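Malate dehydrogenase (Naegleria fowleri, PDB 6UM4) probably catalyses the reversible, nicotinamide-cofactor-dependent oxidation of malate to oxaloacetate. Local coordinates at residues 108-111 with 112-116; 133-136 with 137-141; 187-191 with 192-196; 285-288 with 289-292; 358-361 with 362-365. One frame throughout, in Å; residues are numbered along the deposited sequence.

All five sites are local, and they follow one another along the chain in numerical order. Contacts 1, 2 and 3 belong to the NAD-binding domain: contact 1 on helix 108-118, contact 2 at the tip of strand 129-134, contact 3 at the start of helix 191-212. Contacts 1 and 2, with centres 16 Å apart, touch where Leu114 CD2 packs on Leu133 CD2 at 4.0 Å. Contact 3 stays about 9 Å from contact 2 at the nearest atoms. Contacts 4 and 5 lie in the alpha/beta C-terminal domain, centres 19 Å apart, and both reach Trp277. Helix starts are thus fixed in the NAD-binding domain and strand-connecting bends in the C-terminal domain, while contact 1 also meets the second subunit.

Contact 1. Residues 108-111 with 112-116; sequences QIAN and SLLFR
Ala110 and Leu114 meet one helical turn apart on the inward side of helix 108-118, and here the packing is close. The amide of Leu114 points almost straight at Ala110 O (N to O 3.0 Å, 169° at the hydrogen), while Leu114 CG settles 3.4 Å from that same oxygen. Leu114 CD1 then passes the Ala110 methyl, CB, at 4.4 Å. One residue earlier the pattern recurs: Leu113 N bonds to Ile109 O at 2.9 Å, and Leu113 CB sits 3.4 Å from that carbonyl oxygen. With CG anti to the backbone N (chi1 -180°), Leu113 sends its branches toward Val102 of strand 98-102 and Ile340, whereas Leu114 reaches Val102 and Leu150.

The other side is looser. Gln108 is exposed, and Asn111 and Ser112 are partly exposed and pack on the second subunit, Asn111 against its Ala333 and Ser112 against its Asn111. Phe115 brings CD2 obliquely to Asn111 O, at 3.7 Å. A helix with one face on a parallel sheet, directly after the first strand and a glycine-rich turn, is characteristic of the beta-alpha-beta opening of a Rossmann fold.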
loop_
_atom_site.group_PDB
_atom_site.type_symbol
_atom_site.label_atom_id
_atom_site.label_comp_id
_atom_site.label_asym_id
_atom_site.label_seq_id
_atom_site.Cartn_x
_atom_site.Cartn_y
_atom_site.Cartn_z
ATOM N N GLN A 108 -11.913 -0.085 -1.195
ATOM C CA GLN A 108 -10.856 -0.204 -0.191
ATOM C C GLN A 108 -9.688 -1.034 -0.711
ATOM O O GLN A 108 -8.519 -0.679 -0.492
ATOM C CB GLN A 108 -11.428 -0.794 1.097
ATOM C CG GLN A 108 -12.299 0.188 1.867
ATOM C CD GLN A 108 -11.588 1.500 2.159
ATOM O OE1 GLN A 108 -10.442 1.521 2.621
ATOM N NE2 GLN A 108 -12.262 2.609 1.862
ATOM N N ILE A 109 -9.980 -2.109 -1.450
ATOM C CA ILE A 109 -8.913 -2.896 -2.060
ATOM C C ILE A 109 -8.110 -2.035 -3.033
ATOM O O ILE A 109 -6.870 -2.047 -3.025
ATOM C CB ILE A 109 -9.495 -4.139 -2.757
ATOM C CG1 ILE A 109 -9.947 -5.195 -1.726
ATOM C CG2 ILE A 109 -8.489 -4.694 -3.730
ATOM C CD1 ILE A 109 -10.699 -6.375 -2.377
ATOM N N ALA A 110 -8.801 -1.274 -3.888
ATOM C CA ALA A 110 -8.095 -0.399 -4.830
ATOM C C ALA A 110 -7.196 0.603 -4.110
ATOM O O ALA A 110 -6.077 0.878 -4.561
ATOM C CB ALA A 110 -9.092 0.344 -5.720
ATOM N N ASN A 111 -7.669 1.153 -2.990
ATOM C CA ASN A 111 -6.881 2.153 -2.256
ATOM C C ASN A 111 -5.487 1.632 -1.898
ATOM O O ASN A 111 -4.515 2.398 -1.920
ATOM C CB ASN A 111 -7.644 2.597 -1.005
ATOM C CG ASN A 111 -6.844 3.568 -0.123
ATOM O OD1 ASN A 111 -6.297 3.174 0.918
ATOM N ND2 ASN A 111 -6.814 4.839 -0.508
ATOM N N SER A 112 -5.358 0.331 -1.612
ATOM C CA SER A 112 -4.041 -0.253 -1.379
ATOM C C SER A 112 -3.383 -0.731 -2.662
ATOM O O SER A 112 -2.157 -0.629 -2.798
ATOM C CB SER A 112 -4.131 -1.405 -0.367
ATOM O OG SER A 112 -4.427 -0.911 0.931
ATOM N N LEU A 113 -4.166 -1.233 -3.618
ATOM C CA LEU A 113 -3.598 -1.817 -4.831
ATOM C C LEU A 113 -2.883 -0.786 -5.706
ATOM O O LEU A 113 -1.784 -1.036 -6.223
ATOM C CB LEU A 113 -4.705 -2.487 -5.634
ATOM C CG LEU A 113 -4.212 -3.126 -6.915
ATOM C CD1 LEU A 113 -3.696 -4.517 -6.583
ATOM C CD2 LEU A 113 -5.334 -3.198 -7.924
ATOM N N LEU A 114 -3.526 0.348 -5.962
ATOM C CA LEU A 114 -3.046 1.190 -7.052
ATOM C C LEU A 114 -1.660 1.755 -6.737
ATOM O O LEU A 114 -0.811 1.853 -7.634
ATOM C CB LEU A 114 -4.062 2.296 -7.330
ATOM C CG LEU A 114 -5.431 1.781 -7.807
ATOM C CD1 LEU A 114 -6.403 2.955 -7.928
ATOM C CD2 LEU A 114 -5.359 0.984 -9.114
ATOM N N PHE A 115 -1.399 2.106 -5.461
ATOM C CA PHE A 115 -0.087 2.642 -5.103
ATOM C C PHE A 115 1.009 1.589 -5.249
ATOM O O PHE A 115 2.149 1.934 -5.581
ATOM C CB PHE A 115 -0.087 3.217 -3.666
ATOM C CG PHE A 115 -0.744 4.575 -3.537
ATOM C CD1 PHE A 115 0.017 5.725 -3.477
ATOM C CD2 PHE A 115 -2.130 4.692 -3.498
ATOM C CE1 PHE A 115 -0.583 6.974 -3.376
ATOM C CE2 PHE A 115 -2.739 5.915 -3.407
ATOM C CZ PHE A 115 -1.964 7.072 -3.346
ATOM N N ARG A 116 0.686 0.313 -5.049
ATOM C CA ARG A 116 1.651 -0.764 -5.221
ATOM C C ARG A 116 1.706 -1.242 -6.666
ATOM O O ARG A 116 2.487 -2.144 -6.996
ATOM C CB ARG A 116 1.326 -1.933 -4.264
ATOM C CG ARG A 116 1.450 -1.492 -2.796
ATOM C CD ARG A 116 1.087 -2.593 -1.817
ATOM N NE ARG A 116 2.103 -3.636 -1.837
ATOM C CZ ARG A 116 2.005 -4.791 -1.183
ATOM N NH1 ARG A 116 0.927 -5.060 -0.464
ATOM N NH2 ARG A 116 2.985 -5.673 -1.264
#

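Contact 2. Residues 133-136 with 137-141; sequences LLER and PEAMK
Arg136 O and Ala139 N close the bend between strand 129-134 and helix 140-151, bonded at 3.1 Å with a fairly straight N-H (162°). Between them Pro137 and Glu138 form a short 3-10 segment. Ala139, at the N-cap position, turns its methyl back so that CB rests 3.7 Å from Glu135 OE1. Met140, bent at chi2 and chi3, brings SD to 3.8 Å from Arg136 O.

On the outer side Arg136 and Glu138 run alongside each other, pointing the same way, with guanidinium and carboxylate planes 29° apart. Glu138 takes the crowded position, CG between backbone N and carbonyl carbon (chi1 53°), and its chain then brings Glu138 OE2 alongside the aliphatic part of Arg136, 3.3 Å from Arg136 CD. The charged ends do not pair: NE of Arg136 stays 4.6 Å from OE2 of Glu138, beyond a salt bridge. The guanidinium instead makes a weak bond from NH2 to Gly182 O.

What positions this shell is Glu135. Its OE1 accepts the Arg136 amide N at 2.9 Å, on the anti side, while OE2 takes the N-H of Cys106 from the glycine-rich turn after strand 98-102. An acidic residue at the end of the second strand commonly meets the adenosine ribose in Rossmann dehydrogenases, and Glu135 is consistent with that place. Its two backbone N-H partners would tend to stabilise the carboxylate as an anion, and the opposite charges of Arg136 and Glu138 would probably attract each other weakly, without pairing.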
loop_
_atom_site.group_PDB
_atom_site.type_symbol
_atom_site.label_atom_id
_atom_site.label_comp_id
_atom_site.label_asym_id
_atom_site.label_seq_id
_atom_site.Cartn_x
_atom_site.Cartn_y
_atom_site.Cartn_z
ATOM N N LEU A 133 -8.921 3.613 -14.866
ATOM C CA LEU A 133 -9.651 3.371 -13.629
ATOM C C LEU A 133 -11.142 3.444 -13.907
ATOM O O LEU A 133 -11.631 4.475 -14.378
ATOM C CB LEU A 133 -9.268 4.409 -12.573
ATOM C CG LEU A 133 -7.781 4.490 -12.248
ATOM C CD1 LEU A 133 -7.542 5.496 -11.117
ATOM C CD2 LEU A 133 -7.287 3.082 -11.856
ATOM N N LEU A 134 -11.860 2.376 -13.574
ATOM C CA LEU A 134 -13.281 2.249 -13.863
ATOM C C LEU A 134 -14.082 2.238 -12.569
ATOM O O LEU A 134 -13.692 1.591 -11.596
ATOM C CB LEU A 134 -13.555 0.956 -14.645
ATOM C CG LEU A 134 -15.027 0.608 -14.832
ATOM C CD1 LEU A 134 -15.655 1.703 -15.665
ATOM C CD2 LEU A 134 -15.204 -0.737 -15.500
ATOM N N GLU A 135 -15.194 2.963 -12.555
ATOM C CA GLU A 135 -16.090 2.971 -11.409
ATOM C C GLU A 135 -17.518 3.113 -11.910
ATOM O O GLU A 135 -17.762 3.382 -13.089
ATOM C CB GLU A 135 -15.745 4.110 -10.419
ATOM C CG GLU A 135 -15.026 3.681 -9.146
ATOM C CD GLU A 135 -15.826 2.681 -8.284
ATOM O OE1 GLU A 135 -17.067 2.583 -8.441
ATOM O OE2 GLU A 135 -15.205 1.976 -7.455
ATOM N N ARG A 136 -18.463 2.949 -10.991
ATOM C CA ARG A 136 -19.855 3.213 -11.289
ATOM C C ARG A 136 -20.054 4.703 -11.555
ATOM O O ARG A 136 -19.260 5.533 -11.101
ATOM C CB ARG A 136 -20.735 2.752 -10.130
ATOM C CG ARG A 136 -20.903 1.233 -10.058
ATOM C CD ARG A 136 -21.887 0.825 -8.965
ATOM N NE ARG A 136 -21.679 -0.560 -8.537
ATOM C CZ ARG A 136 -22.356 -1.610 -8.998
ATOM N NH1 ARG A 136 -23.307 -1.444 -9.912
ATOM N NH2 ARG A 136 -22.085 -2.832 -8.541
ATOM N N PRO A 137 -21.095 5.065 -12.316
ATOM C CA PRO A 137 -21.305 6.489 -12.647
ATOM C C PRO A 137 -21.378 7.399 -11.432
ATOM O O PRO A 137 -20.840 8.515 -11.449
ATOM C CB PRO A 137 -22.640 6.470 -13.408
ATOM C CG PRO A 137 -22.742 5.091 -13.972
ATOM C CD PRO A 137 -22.098 4.188 -12.956
ATOM N N GLU A 138 -22.025 6.941 -10.367
ATOM C CA GLU A 138 -22.252 7.745 -9.176
ATOM C C GLU A 138 -21.008 7.923 -8.311
ATOM O O GLU A 138 -21.082 8.649 -7.317
ATOM C CB GLU A 138 -23.393 7.118 -8.369
ATOM C CG GLU A 138 -23.198 5.635 -8.055
ATOM C CD GLU A 138 -23.678 4.724 -9.186
ATOM O OE1 GLU A 138 -23.968 5.235 -10.291
ATOM O OE2 GLU A 138 -23.753 3.494 -8.977
ATOM N N ALA A 139 -19.889 7.273 -8.636
ATOM C CA ALA A 139 -18.655 7.388 -7.867
ATOM C C ALA A 139 -17.570 8.173 -8.598
ATOM O O ALA A 139 -16.409 8.133 -8.181
ATOM C CB ALA A 139 -18.124 6.005 -7.482
ATOM N N MET A 140 -17.904 8.844 -9.702
ATOM C CA MET A 140 -16.875 9.521 -10.487
ATOM C C MET A 140 -16.291 10.725 -9.749
ATOM O O MET A 140 -15.096 11.013 -9.897
ATOM C CB MET A 140 -17.435 9.931 -11.851
ATOM C CG MET A 140 -17.784 8.724 -12.714
ATOM S SD MET A 140 -16.456 7.489 -12.851
ATOM C CE MET A 140 -15.327 8.451 -13.854
ATOM N N LYS A 141 -17.098 11.447 -8.963
ATOM C CA LYS A 141 -16.534 12.560 -8.200
ATOM C C LYS A 141 -15.485 12.063 -7.220
ATOM O O LYS A 141 -14.403 12.648 -7.115
ATOM C CB LYS A 141 -17.630 13.329 -7.462
#

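Contact 3. Residues 187-191 with 192-196; sequences PGMER and ADVMK
Met189 and Asp193 cross obliquely, one just before helix 191-212 and the other in its first turn, CB to CB at 3.9 Å. Met189 is straight through its middle and bends only at the last torsion (chi3 66°), which swings the methyl CE against the first turn, 3.6 Å from Val194 CA and 3.8 Å from Val194 CG2. Asp193 directs its carboxylate back toward the chain that leads into the helix. There OD2 receives the N-H of Glu190 nearly in line (174°), although at 3.3 Å the bond is weak.

A second angled pair lies farther round. Arg191, extended from CG to NE, carries its guanidinium past the end of Met195, whose CE comes obliquely to NE at 3.7 Å. In Met195, chi1 (-50°) puts CG beside its own backbone N, 3.2 Å from Arg191 O; the bend at chi2 directs the rest of the chain to Arg191. Both side chains then pack on Glu410 of helix 394-414. Along the backbone, Val194 N bonds to Glu190 O at 3.0 Å.

Glu190 is the N-cap, so Asp193 bonding back to its amide supplies one half of a capping box. The segment before the helix corresponds in position to the loop that closes over the active site in relatives, and probably plays that part here. Chemically, two acidic side chains sit at a helix start, OE1 of Glu190 being 4.7 Å from OD2 of Asp193: the positive end of the helix dipole would favour both charges, while their mutual repulsion would offset part of that gain.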
loop_
_atom_site.group_PDB
_atom_site.type_symbol
_atom_site.label_atom_id
_atom_site.label_comp_id
_atom_site.label_asym_id
_atom_site.label_seq_id
_atom_site.Cartn_x
_atom_site.Cartn_y
_atom_site.Cartn_z
ATOM N N PRO A 187 -30.595 -5.813 -1.166
ATOM C CA PRO A 187 -32.010 -6.152 -0.962
ATOM C C PRO A 187 -32.613 -6.882 -2.158
ATOM O O PRO A 187 -32.378 -6.528 -3.317
ATOM C CB PRO A 187 -32.670 -4.786 -0.744
ATOM C CG PRO A 187 -31.577 -3.923 -0.222
ATOM C CD PRO A 187 -30.332 -4.385 -0.926
ATOM N N GLY A 188 -33.396 -7.920 -1.857
ATOM C CA GLY A 188 -34.019 -8.738 -2.873
ATOM C C GLY A 188 -33.143 -9.814 -3.457
ATOM O O GLY A 188 -33.651 -10.660 -4.203
ATOM N N MET A 189 -31.855 -9.831 -3.131
ATOM C CA MET A 189 -30.913 -10.755 -3.744
ATOM C C MET A 189 -30.680 -11.969 -2.852
ATOM O O MET A 189 -30.311 -11.830 -1.678
ATOM C CB MET A 189 -29.583 -10.053 -4.027
ATOM C CG MET A 189 -29.675 -8.988 -5.113
ATOM S SD MET A 189 -28.094 -8.171 -5.379
ATOM C CE MET A 189 -27.091 -9.495 -6.034
ATOM N N GLU A 190 -30.927 -13.153 -3.409
ATOM C CA GLU A 190 -30.572 -14.422 -2.795
ATOM C C GLU A 190 -29.195 -14.837 -3.309
ATOM O O GLU A 190 -28.574 -14.133 -4.114
ATOM C CB GLU A 190 -31.627 -15.478 -3.092
ATOM C CG GLU A 190 -32.930 -15.241 -2.382
ATOM C CD GLU A 190 -33.944 -16.315 -2.701
ATOM O OE1 GLU A 190 -34.642 -16.178 -3.730
ATOM O OE2 GLU A 190 -34.024 -17.301 -1.935
ATOM N N ARG A 191 -28.704 -15.992 -2.849
ATOM C CA ARG A 191 -27.397 -16.448 -3.310
ATOM C C ARG A 191 -27.372 -16.586 -4.826
ATOM O O ARG A 191 -26.381 -16.230 -5.473
ATOM C CB ARG A 191 -27.023 -17.776 -2.659
ATOM C CG ARG A 191 -25.833 -18.441 -3.343
ATOM C CD ARG A 191 -25.427 -19.761 -2.700
ATOM N NE ARG A 191 -24.503 -20.510 -3.552
ATOM C CZ ARG A 191 -24.841 -21.587 -4.250
ATOM N NH1 ARG A 191 -26.083 -22.055 -4.188
ATOM N NH2 ARG A 191 -23.939 -22.202 -5.001
ATOM N N ALA A 192 -28.464 -17.084 -5.413
ATOM C CA ALA A 192 -28.517 -17.254 -6.863
ATOM C C ALA A 192 -28.481 -15.907 -7.579
ATOM O O ALA A 192 -27.859 -15.771 -8.640
ATOM C CB ALA A 192 -29.772 -18.031 -7.249
ATOM N N ASP A 193 -29.153 -14.905 -7.012
ATOM C CA ASP A 193 -29.155 -13.569 -7.595
ATOM C C ASP A 193 -27.759 -12.965 -7.574
ATOM O O ASP A 193 -27.371 -12.235 -8.497
ATOM C CB ASP A 193 -30.141 -12.696 -6.829
ATOM C CG ASP A 193 -31.564 -12.961 -7.235
ATOM O OD1 ASP A 193 -31.793 -13.243 -8.434
ATOM O OD2 ASP A 193 -32.434 -12.973 -6.342
ATOM N N VAL A 194 -27.001 -13.237 -6.510
ATOM C CA VAL A 194 -25.627 -12.758 -6.433
ATOM C C VAL A 194 -24.809 -13.341 -7.574
ATOM O O VAL A 194 -23.974 -12.655 -8.177
ATOM C CB VAL A 194 -25.011 -13.105 -5.063
ATOM C CG1 VAL A 194 -23.502 -12.861 -5.070
ATOM C CG2 VAL A 194 -25.688 -12.317 -3.950
ATOM N N MET A 195 -25.017 -14.629 -7.868
ATOM C CA MET A 195 -24.305 -15.254 -8.977
ATOM C C MET A 195 -24.747 -14.692 -10.324
ATOM O O MET A 195 -23.907 -14.382 -11.177
ATOM C CB MET A 195 -24.495 -16.765 -8.935
ATOM C CG MET A 195 -24.193 -17.304 -7.568
ATOM S SD MET A 195 -22.683 -18.248 -7.593
ATOM C CE MET A 195 -22.403 -18.451 -5.833
ATOM N N LYS A 196 -26.064 -14.556 -10.536
ATOM C CA LYS A 196 -26.558 -14.130 -11.843
ATOM C C LYS A 196 -26.273 -12.656 -12.105
ATOM O O LYS A 196 -25.864 -12.287 -13.212
ATOM C CB LYS A 196 -28.059 -14.405 -11.961
ATOM C CG LYS A 196 -28.417 -15.877 -11.798
ATOM C CD LYS A 196 -29.844 -16.163 -12.230
ATOM C CE LYS A 196 -30.768 -16.363 -11.046
ATOM N NZ LYS A 196 -32.086 -16.911 -11.511
#

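Contact 4. Residues 285-288 with 289-292; sequences YPDL and SFTT
Leu288 to Thr291 forms a type I beta turn, closed by Thr291 N bonding to Leu288 O at 3.1 Å. Just ahead of it, Asp287 governs the bend with its side chain. One oxygen, OD1, accepts twice from Ser289: the hydroxyl OG comes in on the syn lone pair at a short 2.5 Å, and the amide N reaches the same atom at 2.8 Å from 45° out of the carboxylate plane. Asp287 has CG anti to the backbone N (chi1 -173°), which carries the carboxylate to the Ser289 amide and hydroxyl.

The second oxygen is no less engaged. OD2 of Asp287 takes the indole NE1 of Trp277 and a proton from a water that also donates to Ser289 OG, and OD2 lies 3.6 Å from Phe290 CE2. That ring approaches the carboxylate obliquely, the two planes 60° apart, while Ser289 CB sits 3.9 Å above the Phe290 ring, over its centre. A further water joins Asp287 O to Phe290 N. Across the turn itself, Leu288 CD2 meets Thr291 OG1 at 3.4 Å; the hydroxyl itself bonds to Arg273 O. Tyr285 OH and Ser396 OG, of helix 394-414, are hydrogen-bonded.

An aspartate oxygen gripping the amide two residues on is an Asx turn, here running straight into a type I turn. Together they connect strands 285-287 and 292-293, the two outer strands flanking 271-277 in an antiparallel sheet of the C-terminal domain.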
loop_
_atom_site.group_PDB
_atom_site.type_symbol
_atom_site.label_atom_id
_atom_site.label_comp_id
_atom_site.label_asym_id
_atom_site.label_seq_id
_atom_site.Cartn_x
_atom_site.Cartn_y
_atom_site.Cartn_z
ATOM N N TYR A 285 -10.027 -26.245 -0.696
ATOM C CA TYR A 285 -9.227 -27.244 -0.012
ATOM C C TYR A 285 -7.803 -26.751 0.112
ATOM O O TYR A 285 -7.034 -26.826 -0.857
ATOM C CB TYR A 285 -9.274 -28.594 -0.735
ATOM C CG TYR A 285 -8.345 -29.595 -0.110
ATOM C CD1 TYR A 285 -8.293 -29.762 1.280
ATOM C CD2 TYR A 285 -7.488 -30.341 -0.889
ATOM C CE1 TYR A 285 -7.427 -30.657 1.850
ATOM C CE2 TYR A 285 -6.620 -31.245 -0.320
ATOM C CZ TYR A 285 -6.595 -31.396 1.044
ATOM O OH TYR A 285 -5.727 -32.304 1.588
ATOM N N PRO A 286 -7.407 -26.216 1.266
ATOM C CA PRO A 286 -5.992 -25.900 1.499
ATOM C C PRO A 286 -5.219 -27.196 1.700
ATOM O O PRO A 286 -5.501 -27.960 2.625
ATOM C CB PRO A 286 -6.023 -25.053 2.780
ATOM C CG PRO A 286 -7.502 -24.771 3.061
ATOM C CD PRO A 286 -8.238 -25.909 2.440
ATOM N N ASP A 287 -4.238 -27.445 0.842
ATOM C CA ASP A 287 -3.648 -28.771 0.711
ATOM C C ASP A 287 -2.228 -28.741 1.262
ATOM O O ASP A 287 -1.346 -28.104 0.675
ATOM C CB ASP A 287 -3.675 -29.217 -0.754
ATOM C CG ASP A 287 -3.223 -30.666 -0.946
ATOM O OD1 ASP A 287 -2.956 -31.364 0.056
ATOM O OD2 ASP A 287 -3.163 -31.110 -2.111
ATOM N N LEU A 288 -2.019 -29.418 2.396
ATOM C CA LEU A 288 -0.705 -29.589 3.001
ATOM C C LEU A 288 -0.048 -30.906 2.612
ATOM O O LEU A 288 1.031 -31.214 3.126
ATOM C CB LEU A 288 -0.798 -29.521 4.535
ATOM C CG LEU A 288 -1.006 -28.121 5.139
ATOM C CD1 LEU A 288 -1.215 -28.139 6.649
ATOM C CD2 LEU A 288 0.148 -27.225 4.765
ATOM N N SER A 289 -0.656 -31.680 1.705
ATOM C CA SER A 289 -0.184 -33.049 1.475
ATOM C C SER A 289 1.279 -33.092 1.055
ATOM O O SER A 289 1.959 -34.083 1.322
ATOM C CB SER A 289 -1.023 -33.765 0.409
ATOM O OG SER A 289 -2.409 -33.739 0.705
ATOM N N PHE A 290 1.776 -32.058 0.367
ATOM C CA PHE A 290 3.135 -32.078 -0.165
ATOM C C PHE A 290 4.056 -31.062 0.494
ATOM O O PHE A 290 5.208 -30.914 0.070
ATOM C CB PHE A 290 3.088 -31.845 -1.676
ATOM C CG PHE A 290 2.005 -32.626 -2.368
ATOM C CD1 PHE A 290 2.162 -33.979 -2.627
ATOM C CD2 PHE A 290 0.818 -32.011 -2.743
ATOM C CE1 PHE A 290 1.156 -34.700 -3.259
ATOM C CE2 PHE A 290 -0.193 -32.728 -3.375
ATOM C CZ PHE A 290 -0.022 -34.069 -3.634
ATOM N N THR A 291 3.577 -30.355 1.507
ATOM C CA THR A 291 4.295 -29.204 2.028
ATOM C C THR A 291 5.560 -29.626 2.765
ATOM O O THR A 291 5.585 -30.648 3.460
ATOM C CB THR A 291 3.368 -28.401 2.935
ATOM O OG1 THR A 291 2.167 -28.093 2.207
ATOM C CG2 THR A 291 4.031 -27.087 3.375
ATOM N N THR A 292 6.625 -28.836 2.603
ATOM C CA THR A 292 7.854 -29.070 3.350
ATOM C C THR A 292 8.247 -27.809 4.107
ATOM O O THR A 292 7.859 -26.695 3.759
ATOM C CB THR A 292 9.010 -29.522 2.445
ATOM O OG1 THR A 292 9.305 -28.492 1.496
ATOM C CG2 THR A 292 8.663 -30.808 1.723
HETATM O O HOH W 1 0.835 -29.430 -0.380
HETATM O O HOH W 2 -3.176 -33.655 -2.334
#

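Contact 5. Residues 358-361 with 362-365; sequences IPSR and GQYG
The carboxamide of Gln363 is the flat group that meets Arg361 across this bend, with Arg361 CB 3.8 Å from Gln363 OE1 and Ile358 CD1 4.3 Å from Gln363 NE2. The bend leaves strand 353-359 for the loop to strand 371-380, in an antiparallel sheet of the C-terminal domain, and it begins with an ST turn at Ser360. Farther along, the flat ring of Tyr364 makes an edge-to-face contact with Trp277.

In the ST turn Ser360 OG accepts Gly362 N at 3.1 Å. Its torsion, OG anti to the backbone N (chi1 172°), brings the hydroxyl forward to that amide, and the same oxygen bonds to Pro367 O across the loop. Gly362 has backbone angles at which a beta carbon would collide with the preceding carbonyl, and glycine, lacking one, accommodates them; its own O then accepts Gly365 N at 2.9 Å.

Gln363 reaches back over the bend by folding at chi2 (93°), and its OE1 receives Arg361 N at 2.8 Å, the donor tilted from the carbonyl plane. Two successive backbone amides, of Arg361 and Gly362, are therefore each satisfied by a side chain. Outside, Arg361 forms a salt bridge through NE to Glu243, while Gln363 packs on Met374 and Val386. The carboxamide's other end is bridged by one water, which accepts from Gln363 NE2 at 3.0 Å and donates to Pro359 O at 2.7 Å.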
loop_
_atom_site.group_PDB
_atom_site.type_symbol
_atom_site.label_atom_id
_atom_site.label_comp_id
_atom_site.label_asym_id
_atom_site.label_seq_id
_atom_site.Cartn_x
_atom_site.Cartn_y
_atom_site.Cartn_z
ATOM N N ILE A 358 -7.829 -21.383 -12.400
ATOM C CA ILE A 358 -7.517 -21.359 -13.829
ATOM C C ILE A 358 -8.548 -22.207 -14.570
ATOM O O ILE A 358 -9.243 -23.036 -13.958
ATOM C CB ILE A 358 -6.077 -21.862 -14.091
ATOM C CG1 ILE A 358 -6.007 -23.379 -13.858
ATOM C CG2 ILE A 358 -5.081 -21.177 -13.136
ATOM C CD1 ILE A 358 -4.635 -23.980 -14.063
ATOM N N PRO A 359 -8.699 -22.011 -15.887
ATOM C CA PRO A 359 -9.600 -22.894 -16.644
ATOM C C PRO A 359 -9.126 -24.335 -16.567
ATOM O O PRO A 359 -7.961 -24.646 -16.836
ATOM C CB PRO A 359 -9.531 -22.353 -18.083
ATOM C CG PRO A 359 -8.246 -21.586 -18.141
ATOM C CD PRO A 359 -8.103 -20.979 -16.753
ATOM N N SER A 360 -10.043 -25.218 -16.209
ATOM C CA SER A 360 -9.711 -26.633 -16.162
ATOM C C SER A 360 -9.600 -27.204 -17.574
ATOM O O SER A 360 -10.548 -27.133 -18.369
ATOM C CB SER A 360 -10.763 -27.390 -15.366
ATOM O OG SER A 360 -10.550 -28.778 -15.479
ATOM N N ARG A 361 -8.429 -27.751 -17.893
ATOM C CA ARG A 361 -8.249 -28.640 -19.031
ATOM C C ARG A 361 -8.219 -30.106 -18.599
ATOM O O ARG A 361 -7.587 -30.941 -19.254
ATOM C CB ARG A 361 -6.973 -28.276 -19.792
ATOM C CG ARG A 361 -6.869 -26.800 -20.231
ATOM C CD ARG A 361 -7.896 -26.457 -21.322
ATOM N NE ARG A 361 -7.730 -25.099 -21.857
ATOM C CZ ARG A 361 -8.412 -24.598 -22.888
ATOM N NH1 ARG A 361 -9.188 -25.380 -23.624
ATOM N NH2 ARG A 361 -8.196 -23.350 -23.285
ATOM N N GLY A 362 -8.877 -30.436 -17.490
ATOM C CA GLY A 362 -8.900 -31.801 -16.996
ATOM C C GLY A 362 -7.723 -32.220 -16.151
ATOM O O GLY A 362 -7.588 -33.411 -15.872
ATOM N N GLN A 363 -6.881 -31.282 -15.711
ATOM C CA GLN A 363 -5.801 -31.610 -14.791
ATOM C C GLN A 363 -6.346 -32.353 -13.581
ATOM O O GLN A 363 -7.379 -31.977 -13.023
ATOM C CB GLN A 363 -5.079 -30.334 -14.338
ATOM C CG GLN A 363 -4.347 -29.566 -15.439
ATOM C CD GLN A 363 -5.193 -28.485 -16.075
ATOM O OE1 GLN A 363 -6.421 -28.539 -16.034
ATOM N NE2 GLN A 363 -4.534 -27.452 -16.616
ATOM N N TYR A 364 -5.661 -33.431 -13.204
ATOM C CA TYR A 364 -6.061 -34.269 -12.071
ATOM C C TYR A 364 -7.507 -34.768 -12.197
ATOM O O TYR A 364 -8.184 -35.032 -11.201
ATOM C CB TYR A 364 -5.802 -33.529 -10.747
ATOM C CG TYR A 364 -4.309 -33.333 -10.574
ATOM C CD1 TYR A 364 -3.501 -34.395 -10.181
ATOM C CD2 TYR A 364 -3.700 -32.127 -10.869
ATOM C CE1 TYR A 364 -2.132 -34.258 -10.062
ATOM C CE2 TYR A 364 -2.326 -31.973 -10.756
ATOM C CZ TYR A 364 -1.550 -33.042 -10.345
ATOM O OH TYR A 364 -0.182 -32.919 -10.235
ATOM N N GLY A 365 -8.002 -34.881 -13.429
ATOM C CA GLY A 365 -9.348 -35.360 -13.676
ATOM C C GLY A 365 -10.450 -34.375 -13.374
ATOM O O GLY A 365 -11.627 -34.756 -13.408
HETATM O O HOH W 3 -5.481 -24.798 -17.780
#